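Local coordinates for protein iodotyrosine deiodinase (Thermotoga neapolitana, PDB 6TYK) that uses FMN to remove iodine, bromine or chlorine reductively from halogenated tyrosines, giving tyrosine and free halide, and works as a homodimer, at residues D26-P38 with L119-L133. Sequence-based numbering, arbitrary orientation. Where two conformers were deposited one is given.
Sequences DLIYSLKVANEAP and LAVGYLLLALEEKGL. With FMN (flavin mononucleotide), chain J.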
loop_
_atom_site.group_PDB
_atom_site.type_symbol
_atom_site.label_atom_id
_atom_site.label_comp_id
_atom_site.label_asym_id
_atom_site.label_seq_id
_atom_site.Cartn_x
_atom_site.Cartn_y
_atom_site.Cartn_z
ATOM N N ASP A 26 -10.759 17.864 6.418
ATOM C CA ASP A 26 -9.886 16.912 7.105
ATOM C C ASP A 26 -9.801 15.598 6.335
ATOM O O ASP A 26 -8.728 15.012 6.184
ATOM C CB ASP A 26 -10.363 16.664 8.537
ATOM C CG ASP A 26 -10.191 17.876 9.419
ATOM O OD1 ASP A 26 -9.245 18.655 9.180
ATOM O OD2 ASP A 26 -11.004 18.054 10.346
ATOM N N LEU A 27 -10.940 15.142 5.834
ATOM C CA LEU A 27 -10.956 13.952 5.006
ATOM C C LEU A 27 -10.252 14.210 3.678
ATOM O O LEU A 27 -9.416 13.416 3.234
ATOM C CB LEU A 27 -12.396 13.510 4.760
ATOM C CG LEU A 27 -12.573 12.300 3.850
ATOM C CD1 LEU A 27 -11.768 11.110 4.357
ATOM C CD2 LEU A 27 -14.052 11.949 3.724
ATOM N N ILE A 28 -10.590 15.326 3.041
ATOM C CA ILE A 28 -9.974 15.688 1.768
ATOM C C ILE A 28 -8.456 15.810 1.876
ATOM O O ILE A 28 -7.742 15.408 0.963
ATOM C CB ILE A 28 -10.569 16.987 1.184
ATOM C CG1 ILE A 28 -12.053 16.789 0.862
ATOM C CG2 ILE A 28 -9.800 17.416 -0.064
ATOM C CD1 ILE A 28 -12.319 15.706 -0.156
ATOM N N TYR A 29 -7.966 16.353 2.991
ATOM C CA TYR A 29 -6.526 16.409 3.244
ATOM C C TYR A 29 -5.884 15.038 3.064
ATOM O O TYR A 29 -4.842 14.902 2.430
ATOM C CB TYR A 29 -6.244 16.915 4.665
ATOM C CG TYR A 29 -4.805 16.728 5.093
ATOM C CD1 TYR A 29 -3.826 17.640 4.713
ATOM C CD2 TYR A 29 -4.422 15.643 5.875
ATOM C CE1 TYR A 29 -2.513 17.478 5.095
ATOM C CE2 TYR A 29 -3.109 15.472 6.256
ATOM C CZ TYR A 29 -2.161 16.394 5.865
ATOM O OH TYR A 29 -0.850 16.237 6.239
ATOM N N SER A 30 -6.509 14.017 3.629
ATOM C CA SER A 30 -5.951 12.669 3.579
ATOM C C SER A 30 -5.914 12.149 2.150
ATOM O O SER A 30 -4.985 11.441 1.760
ATOM C CB SER A 30 -6.710 11.698 4.508
ATOM O OG SER A 30 -7.910 11.180 3.933
ATOM N N LEU A 31 -6.924 12.510 1.363
ATOM C CA LEU A 31 -6.956 12.095 -0.033
ATOM C C LEU A 31 -5.857 12.805 -0.808
ATOM O O LEU A 31 -5.229 12.228 -1.690
ATOM C CB LEU A 31 -8.311 12.393 -0.663
ATOM C CG LEU A 31 -9.495 11.766 0.069
ATOM C CD1 LEU A 31 -10.737 11.971 -0.758
ATOM C CD2 LEU A 31 -9.285 10.280 0.359
ATOM N N LYS A 32 -5.621 14.065 -0.470
ATOM C CA LYS A 32 -4.582 14.851 -1.141
ATOM C C LYS A 32 -3.196 14.278 -0.853
ATOM O O LYS A 32 -2.344 14.207 -1.732
ATOM C CB LYS A 32 -4.670 16.305 -0.700
ATOM C CG LYS A 32 -5.852 17.026 -1.316
ATOM C CD LYS A 32 -5.959 18.442 -0.793
ATOM C CE LYS A 32 -7.103 19.188 -1.451
ATOM N NZ LYS A 32 -7.213 20.572 -0.918
ATOM N N VAL A 33 -2.975 13.847 0.382
ATOM C CA VAL A 33 -1.728 13.189 0.723
ATOM C C VAL A 33 -1.588 11.885 -0.059
ATOM O O VAL A 33 -0.561 11.632 -0.685
ATOM C CB VAL A 33 -1.634 12.918 2.223
ATOM C CG1 VAL A 33 -0.376 12.129 2.510
ATOM C CG2 VAL A 33 -1.646 14.238 3.000
ATOM N N ALA A 34 -2.638 11.069 -0.042
ATOM C CA ALA A 34 -2.606 9.786 -0.731
ATOM C C ALA A 34 -2.328 9.988 -2.222
ATOM O O ALA A 34 -1.630 9.200 -2.846
ATOM C CB ALA A 34 -3.914 9.060 -0.543
ATOM N N ASN A 35 -2.889 11.052 -2.778
ATOM C CA ASN A 35 -2.793 11.320 -4.199
ATOM C C ASN A 35 -1.367 11.629 -4.649
ATOM O O ASN A 35 -1.049 11.536 -5.836
ATOM C CB ASN A 35 -3.725 12.482 -4.524
ATOM C CG ASN A 35 -3.874 12.721 -6.006
ATOM O OD1 ASN A 35 -4.280 11.830 -6.752
ATOM N ND2 ASN A 35 -3.590 13.950 -6.439
ATOM N N GLU A 36 -0.526 12.028 -3.702
ATOM C CA GLU A 36 0.896 12.261 -3.968
ATOM C C GLU A 36 1.717 10.982 -4.079
ATOM O O GLU A 36 2.885 11.027 -4.466
ATOM C CB GLU A 36 1.513 13.159 -2.895
ATOM C CG GLU A 36 1.053 14.602 -2.959
ATOM C CD GLU A 36 1.409 15.256 -4.274
ATOM O OE1 GLU A 36 2.498 14.965 -4.814
ATOM O OE2 GLU A 36 0.599 16.062 -4.771
ATOM N N ALA A 37 1.109 9.851 -3.727
ATOM C CA ALA A 37 1.794 8.569 -3.800
ATOM C C ALA A 37 2.217 8.216 -5.208
ATOM O O ALA A 37 1.629 8.685 -6.182
ATOM C CB ALA A 37 0.909 7.469 -3.250
ATOM N N PRO A 38 3.242 7.370 -5.319
ATOM C CA PRO A 38 3.600 6.816 -6.621
ATOM C C PRO A 38 2.555 5.813 -7.091
ATOM O O PRO A 38 1.734 5.336 -6.310
ATOM C CB PRO A 38 4.934 6.123 -6.344
ATOM C CG PRO A 38 4.842 5.721 -4.897
ATOM C CD PRO A 38 4.110 6.867 -4.241
ATOM N N LEU A 119 -0.764 0.941 -1.770
ATOM C CA LEU A 119 0.341 1.798 -1.359
ATOM C C LEU A 119 -0.205 3.172 -0.937
ATOM O O LEU A 119 0.125 3.694 0.132
ATOM C CB LEU A 119 1.310 1.922 -2.521
ATOM C CG LEU A 119 2.671 2.545 -2.260
ATOM C CD1 LEU A 119 3.607 2.158 -3.387
ATOM C CD2 LEU A 119 2.563 4.046 -2.165
ATOM N N ALA A 120 -1.066 3.749 -1.777
ATOM C CA ALA A 120 -1.689 5.036 -1.482
ATOM C C ALA A 120 -2.540 4.966 -0.214
ATOM O O ALA A 120 -2.613 5.937 0.531
ATOM C CB ALA A 120 -2.532 5.495 -2.661
ATOM N N VAL A 121 -3.179 3.825 0.040
ATOM C CA VAL A 121 -3.938 3.659 1.275
ATOM C C VAL A 121 -3.024 3.785 2.507
ATOM O O VAL A 121 -3.414 4.352 3.527
ATOM C CB VAL A 121 -4.729 2.339 1.290
ATOM C CG1 VAL A 121 -5.271 2.054 2.700
ATOM C CG2 VAL A 121 -5.855 2.374 0.276
ATOM N N GLY A 122 -1.796 3.303 2.393
ATOM C CA GLY A 122 -0.821 3.499 3.456
ATOM C C GLY A 122 -0.589 4.971 3.744
ATOM O O GLY A 122 -0.608 5.383 4.901
ATOM N N TYR A 123 -0.394 5.771 2.691
ATOM C CA TYR A 123 -0.277 7.218 2.858
ATOM C C TYR A 123 -1.527 7.757 3.545
ATOM O O TYR A 123 -1.456 8.557 4.473
ATOM C CB TYR A 123 -0.170 7.914 1.504
ATOM C CG TYR A 123 1.192 7.952 0.842
ATOM C CD1 TYR A 123 2.067 6.876 0.893
ATOM C CD2 TYR A 123 1.575 9.074 0.118
ATOM C CE1 TYR A 123 3.295 6.925 0.259
ATOM C CE2 TYR A 123 2.799 9.136 -0.528
ATOM C CZ TYR A 123 3.656 8.062 -0.448
ATOM O OH TYR A 123 4.876 8.106 -1.076
ATOM N N LEU A 124 -2.678 7.331 3.042
ATOM C CA LEU A 124 -3.970 7.827 3.500
ATOM C C LEU A 124 -4.159 7.615 4.997
ATOM O O LEU A 124 -4.579 8.520 5.720
ATOM C CB LEU A 124 -5.080 7.135 2.706
ATOM C CG LEU A 124 -6.436 7.816 2.587
ATOM C CD1 LEU A 124 -7.216 7.191 1.435
ATOM C CD2 LEU A 124 -7.204 7.707 3.884
ATOM N N LEU A 125 -3.839 6.420 5.470
ATOM C CA LEU A 125 -4.020 6.114 6.888
ATOM C C LEU A 125 -3.130 6.971 7.779
ATOM O O LEU A 125 -3.550 7.395 8.857
ATOM C CB LEU A 125 -3.751 4.640 7.167
ATOM C CG LEU A 125 -4.672 3.656 6.448
ATOM C CD1 LEU A 125 -4.350 2.235 6.902
ATOM C CD2 LEU A 125 -6.135 3.981 6.705
ATOM N N LEU A 126 -1.895 7.206 7.349
ATOM C CA LEU A 126 -1.015 8.092 8.104
ATOM C C LEU A 126 -1.554 9.519 8.138
ATOM O O LEU A 126 -1.485 10.192 9.167
ATOM C CB LEU A 126 0.405 8.050 7.541
ATOM C CG LEU A 126 1.111 6.718 7.780
ATOM C CD1 LEU A 126 2.383 6.619 6.948
ATOM C CD2 LEU A 126 1.404 6.538 9.254
ATOM N N ALA A 127 -2.111 9.978 7.019
ATOM C CA ALA A 127 -2.686 11.321 6.957
ATOM C C ALA A 127 -3.890 11.460 7.883
ATOM O O ALA A 127 -4.054 12.481 8.558
ATOM C CB ALA A 127 -3.065 11.692 5.515
ATOM N N LEU A 128 -4.735 10.436 7.924
ATOM C CA LEU A 128 -5.879 10.474 8.814
ATOM C C LEU A 128 -5.386 10.576 10.254
ATOM O O LEU A 128 -5.927 11.338 11.049
ATOM C CB LEU A 128 -6.754 9.235 8.638
ATOM C CG LEU A 128 -7.539 9.163 7.331
ATOM C CD1 LEU A 128 -8.273 7.846 7.276
ATOM C CD2 LEU A 128 -8.530 10.318 7.211
ATOM N N GLU A 129 -4.349 9.812 10.590
ATOM C CA GLU A 129 -3.804 9.862 11.938
ATOM C C GLU A 129 -3.311 11.273 12.259
ATOM O O GLU A 129 -3.547 11.778 13.349
ATOM C CB GLU A 129 -2.687 8.835 12.124
ATOM C CG GLU A 129 -2.020 8.905 13.490
ATOM C CD GLU A 129 -2.861 8.278 14.592
ATOM O OE1 GLU A 129 -3.862 7.607 14.274
ATOM O OE2 GLU A 129 -2.518 8.447 15.780
ATOM N N GLU A 130 -2.651 11.919 11.303
ATOM C CA GLU A 130 -2.151 13.273 11.519
ATOM C C GLU A 130 -3.295 14.238 11.839
ATOM O O GLU A 130 -3.123 15.187 12.600
ATOM C CB GLU A 130 -1.364 13.761 10.298
ATOM C CG GLU A 130 -0.742 15.138 10.505
ATOM C CD GLU A 130 -0.062 15.681 9.265
ATOM O OE1 GLU A 130 -0.411 15.234 8.154
ATOM O OE2 GLU A 130 0.824 16.559 9.405
ATOM N N LYS A 131 -4.463 13.982 11.259
ATOM C CA LYS A 131 -5.632 14.838 11.463
ATOM C C LYS A 131 -6.485 14.433 12.666
ATOM O O LYS A 131 -7.534 15.032 12.919
ATOM C CB LYS A 131 -6.502 14.853 10.205
ATOM C CG LYS A 131 -5.874 15.591 9.035
ATOM C CD LYS A 131 -5.605 17.040 9.414
ATOM C CE LYS A 131 -5.051 17.844 8.254
ATOM N NZ LYS A 131 -4.597 19.189 8.707
ATOM N N GLY A 132 -6.047 13.416 13.397
ATOM C CA GLY A 132 -6.782 12.966 14.565
ATOM C C GLY A 132 -8.040 12.189 14.202
ATOM O O GLY A 132 -8.968 12.080 15.001
ATOM N N LEU A 133 -8.083 11.663 12.984
ATOM C CA LEU A 133 -9.200 10.828 12.568
ATOM C C LEU A 133 -8.783 9.383 12.657
ATOM O O LEU A 133 -7.591 9.071 12.619
ATOM C CB LEU A 133 -9.624 11.162 11.141
ATOM C CG LEU A 133 -10.076 12.610 10.972
ATOM C CD1 LEU A 133 -10.413 12.886 9.529
ATOM C CD2 LEU A 133 -11.267 12.899 11.871
HETATM N N1 FMN J . 9.208 2.499 -12.133
HETATM C C2 FMN J . 10.061 1.890 -13.010
HETATM O O2 FMN J . 10.966 2.557 -13.510
HETATM N N3 FMN J . 9.910 0.558 -13.320
HETATM C C4 FMN J . 8.899 -0.178 -12.749
HETATM O O4 FMN J . 8.770 -1.378 -13.025
HETATM C C4A FMN J . 8.035 0.442 -11.854
HETATM N N5 FMN J . 7.010 -0.280 -11.285
HETATM C C5A FMN J . 6.171 0.330 -10.375
HETATM C C6 FMN J . 5.171 -0.414 -9.773
HETATM C C7 FMN J . 4.312 0.162 -8.850
HETATM C C7M FMN J . 3.248 -0.696 -8.216
HETATM C C8 FMN J . 4.466 1.501 -8.530
HETATM C C8M FMN J . 3.565 2.159 -7.540
HETATM C C9 FMN J . 5.463 2.256 -9.139
HETATM C C9A FMN J . 6.332 1.674 -10.055
HETATM N N10 FMN J . 7.322 2.416 -10.679
HETATM C C10 FMN J . 8.190 1.791 -11.549
HETATM C "C1'" FMN J . 7.497 3.869 -10.361
HETATM C "C2'" FMN J . 6.434 4.691 -11.135
HETATM O "O2'" FMN J . 6.734 4.807 -12.525
HETATM C "C3'" FMN J . 6.326 6.076 -10.495
HETATM O "O3'" FMN J . 5.784 5.888 -9.202
HETATM C "C4'" FMN J . 5.481 7.072 -11.280
HETATM O "O4'" FMN J . 6.076 7.330 -12.532
HETATM C "C5'" FMN J . 5.324 8.395 -10.539
HETATM O "O5'" FMN J . 6.600 8.891 -10.186
HETATM P P FMN J . 6.726 10.272 -9.383
HETATM O O1P FMN J . 5.925 11.327 -10.117
HETATM O O2P FMN J . 8.204 10.611 -9.383
HETATM O O3P FMN J . 6.310 10.069 -7.944
HETATM O O HOH W 1 4.990 10.419 -2.624
#
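Tyr29 lies between an aliphatic cover and a cation: CG2 of Val33, one helical turn on, rests on one face of its ring, Lys131 folds over the opposite face, and Ala127 O lies at the ring edge, in plane. Lys131 bends at its second torsion (chi2 -60°), laying CE 3.4 Å from the Tyr29 ring centroid as a CH-pi contact. Its NZ stands 4.3 Å from the same centroid, almost on the ring normal, a cation-pi interaction; Asp26 OD1 approaches Lys131 CD but stays short of a salt bridge with NZ. Tyr123 presents a face to Ala37, whose CB sits 3.8 Å from the ring centroid, while Val33 O lies at the ring edge, near its plane. A water in the ring plane at the hydroxyl end hydrogen-bonds both Tyr123 OH and Glu36 O. Replacing Tyr123 by an alanine would probably open a gap beneath Ala37 and leave this water without its hydroxyl partner.

The two helices run roughly antiparallel at 142°, their axes approaching to 7.7 Å, a closeness that small residues permit. Ala127 CB reaches Ser30 CA at 3.6 Å, and Ala34 packs on the backbone at Ala120. Both helices belong to the nitroreductase fold, where Leu27, Leu31 and Leu124 also pack on the antiparallel sheet. Ser30 suits its buried place because, in one of its two conformers, OG (chi1 82°) hydrogen-bonds a lone pair of Leu27 O, which satisfies the hydroxyl beside Leu124 and Leu128 methyls. Past Lys131, Gly132 takes positive phi in a Schellman motif, and Leu133 returns a methyl to Asp26 CB. At the other end Arg176 NH2 of the second subunit hydrogen-bonds both Ala37 O and FMN. Leu119 CD2 backs Pro38 CD at 3.8 Å, and Pro38, part of the FMN pocket, brings CB to FMN O3' at 3.0 Å.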